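Local coordinates for protein methyltransferase (PDB 1IXK) that probably methylates cytidine in RNA at carbon 5, using S-adenosyl-L-methionine as methyl donor, at residues Q138-D143 / V168-L173. Sequence-based numbering, arbitrary orientation.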
loop_
_atom_site.group_PDB
_atom_site.type_symbol
_atom_site.label_atom_id
_atom_site.label_comp_id
_atom_site.label_asym_id
_atom_site.label_seq_id
_atom_site.Cartn_x
_atom_site.Cartn_y
_atom_site.Cartn_z
ATOM N N GLN A 138 -5.667 -14.642 2.886
ATOM C CA GLN A 138 -4.810 -15.822 2.842
ATOM C C GLN A 138 -3.837 -15.837 4.018
ATOM O O GLN A 138 -3.480 -16.900 4.524
ATOM C CB GLN A 138 -4.079 -15.936 1.489
ATOM C CG GLN A 138 -3.024 -14.889 1.178
ATOM C CD GLN A 138 -2.422 -15.083 -0.210
ATOM O OE1 GLN A 138 -3.091 -14.879 -1.227
ATOM N NE2 GLN A 138 -1.157 -15.488 -0.257
ATOM N N LEU A 139 -3.436 -14.661 4.485
ATOM C CA LEU A 139 -2.533 -14.588 5.625
ATOM C C LEU A 139 -3.277 -15.077 6.867
ATOM O O LEU A 139 -2.674 -15.631 7.789
ATOM C CB LEU A 139 -2.035 -13.148 5.819
ATOM C CG LEU A 139 -1.030 -12.645 4.770
ATOM C CD1 LEU A 139 -0.849 -11.134 4.898
ATOM C CD2 LEU A 139 0.303 -13.357 4.954
HETATM N N MSE A 140 -4.594 -14.887 6.874
HETATM C CA MSE A 140 -5.434 -15.316 7.990
HETATM C C MSE A 140 -5.911 -16.758 7.782
HETATM O O MSE A 140 -6.634 -17.310 8.612
HETATM C CB MSE A 140 -6.642 -14.370 8.128
HETATM C CG MSE A 140 -6.254 -12.917 8.454
HETATM SE SE MSE A 140 -7.589 -11.683 8.233
HETATM C CE MSE A 140 -8.546 -11.995 9.644
ATOM N N ARG A 141 -5.506 -17.357 6.665
ATOM C CA ARG A 141 -5.877 -18.729 6.338
ATOM C C ARG A 141 -7.382 -18.987 6.428
ATOM O O ARG A 141 -7.829 -19.998 6.978
ATOM C CB ARG A 141 -5.111 -19.695 7.246
ATOM C CG ARG A 141 -3.606 -19.530 7.111
ATOM C CD ARG A 141 -2.828 -20.484 7.993
ATOM N NE ARG A 141 -1.388 -20.296 7.823
ATOM C CZ ARG A 141 -0.459 -21.057 8.394
ATOM N NH1 ARG A 141 -0.816 -22.065 9.179
ATOM N NH2 ARG A 141 0.827 -20.817 8.171
ATOM N N ASN A 142 -8.154 -18.060 5.870
ATOM C CA ASN A 142 -9.611 -18.152 5.853
ATOM C C ASN A 142 -10.264 -18.318 7.220
ATOM O O ASN A 142 -11.341 -18.903 7.338
ATOM C CB ASN A 142 -10.072 -19.282 4.925
ATOM C CG ASN A 142 -10.467 -18.776 3.544
ATOM O OD1 ASN A 142 -10.891 -17.632 3.391
ATOM N ND2 ASN A 142 -10.346 -19.630 2.539
ATOM N N ASP A 143 -9.608 -17.804 8.251
ATOM C CA ASP A 143 -10.144 -17.852 9.603
ATOM C C ASP A 143 -10.222 -16.395 10.023
ATOM O O ASP A 143 -9.618 -15.545 9.379
ATOM C CB ASP A 143 -9.217 -18.639 10.534
ATOM C CG ASP A 143 -9.776 -18.769 11.938
ATOM O OD1 ASP A 143 -11.001 -18.595 12.105
ATOM O OD2 ASP A 143 -8.997 -19.056 12.875
ATOM N N VAL A 168 -11.708 -17.178 -1.168
ATOM C CA VAL A 168 -11.722 -16.412 0.076
ATOM C C VAL A 168 -13.095 -16.539 0.734
ATOM O O VAL A 168 -14.118 -16.224 0.120
ATOM C CB VAL A 168 -11.408 -14.934 -0.202
ATOM C CG1 VAL A 168 -11.554 -14.114 1.081
ATOM C CG2 VAL A 168 -9.991 -14.815 -0.763
ATOM N N LEU A 169 -13.114 -16.973 1.992
ATOM C CA LEU A 169 -14.373 -17.192 2.701
ATOM C C LEU A 169 -14.623 -16.324 3.930
ATOM O O LEU A 169 -15.709 -16.382 4.511
ATOM C CB LEU A 169 -14.448 -18.661 3.143
ATOM C CG LEU A 169 -14.237 -19.732 2.066
ATOM C CD1 LEU A 169 -14.112 -21.105 2.711
ATOM C CD2 LEU A 169 -15.400 -19.692 1.092
ATOM N N ASN A 170 -13.642 -15.518 4.323
ATOM C CA ASN A 170 -13.784 -14.721 5.539
ATOM C C ASN A 170 -13.941 -13.212 5.390
ATOM O O ASN A 170 -13.726 -12.473 6.355
ATOM C CB ASN A 170 -12.591 -15.008 6.452
ATOM C CG ASN A 170 -11.284 -14.558 5.843
ATOM O OD1 ASN A 170 -11.223 -14.230 4.655
ATOM N ND2 ASN A 170 -10.224 -14.546 6.646
ATOM N N VAL A 171 -14.324 -12.746 4.204
ATOM C CA VAL A 171 -14.490 -11.309 3.989
ATOM C C VAL A 171 -15.960 -10.920 3.957
ATOM O O VAL A 171 -16.794 -11.646 3.412
ATOM C CB VAL A 171 -13.838 -10.850 2.659
ATOM C CG1 VAL A 171 -14.050 -9.344 2.454
ATOM C CG2 VAL A 171 -12.350 -11.168 2.665
ATOM N N ILE A 172 -16.275 -9.782 4.568
ATOM C CA ILE A 172 -17.634 -9.253 4.579
ATOM C C ILE A 172 -17.543 -7.892 3.892
ATOM O O ILE A 172 -16.774 -7.029 4.320
ATOM C CB ILE A 172 -18.171 -9.060 6.017
ATOM C CG1 ILE A 172 -18.257 -10.414 6.731
ATOM C CG2 ILE A 172 -19.555 -8.409 5.970
ATOM C CD1 ILE A 172 -18.809 -10.334 8.145
ATOM N N LEU A 173 -18.312 -7.708 2.823
ATOM C CA LEU A 173 -18.289 -6.459 2.072
ATOM C C LEU A 173 -19.517 -5.606 2.317
ATOM O O LEU A 173 -20.640 -6.066 2.138
ATOM C CB LEU A 173 -18.187 -6.746 0.571
ATOM C CG LEU A 173 -16.946 -7.471 0.056
ATOM C CD1 LEU A 173 -17.154 -7.849 -1.413
ATOM C CD2 LEU A 173 -15.730 -6.589 0.224
#
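N142 and N170 reach across to each other's loop at one edge of the Rossmann-like methyltransferase domain. One loop follows helix 131-139 through a Schellman motif and a type I' turn, M140 to D143, and leads into strand 145-149. The other joins helix 153-166 to strand 171-174, which pairs parallel with strand 145-149. N142 OD1 accepts a hydrogen bond from the backbone N of L169, at 2.7 Å and nearly straight (172°). The donor sits above the carbonyl plane, not on a lone pair. ND2 of the same amide donates to the backbone O of G167, so both of its polar atoms are used. The L169 side chain passes obliquely beside it, with CG 3.9 Å from N142 ND2. With an alanine here in place of N142, the L169 N-H would probably lose this acceptor and the G167 carbonyl this donor. The N170 side chain reaches back the other way, to the turn. Its CG lies between the backbone N and carbonyl carbon (chi1 65°), which turns the amide toward the turn. A137 and the CB of M140 lie against this side chain. N170 ND2 donates to D143 O at 3.0 Å, and that oxygen lies almost in the N170 amide plane.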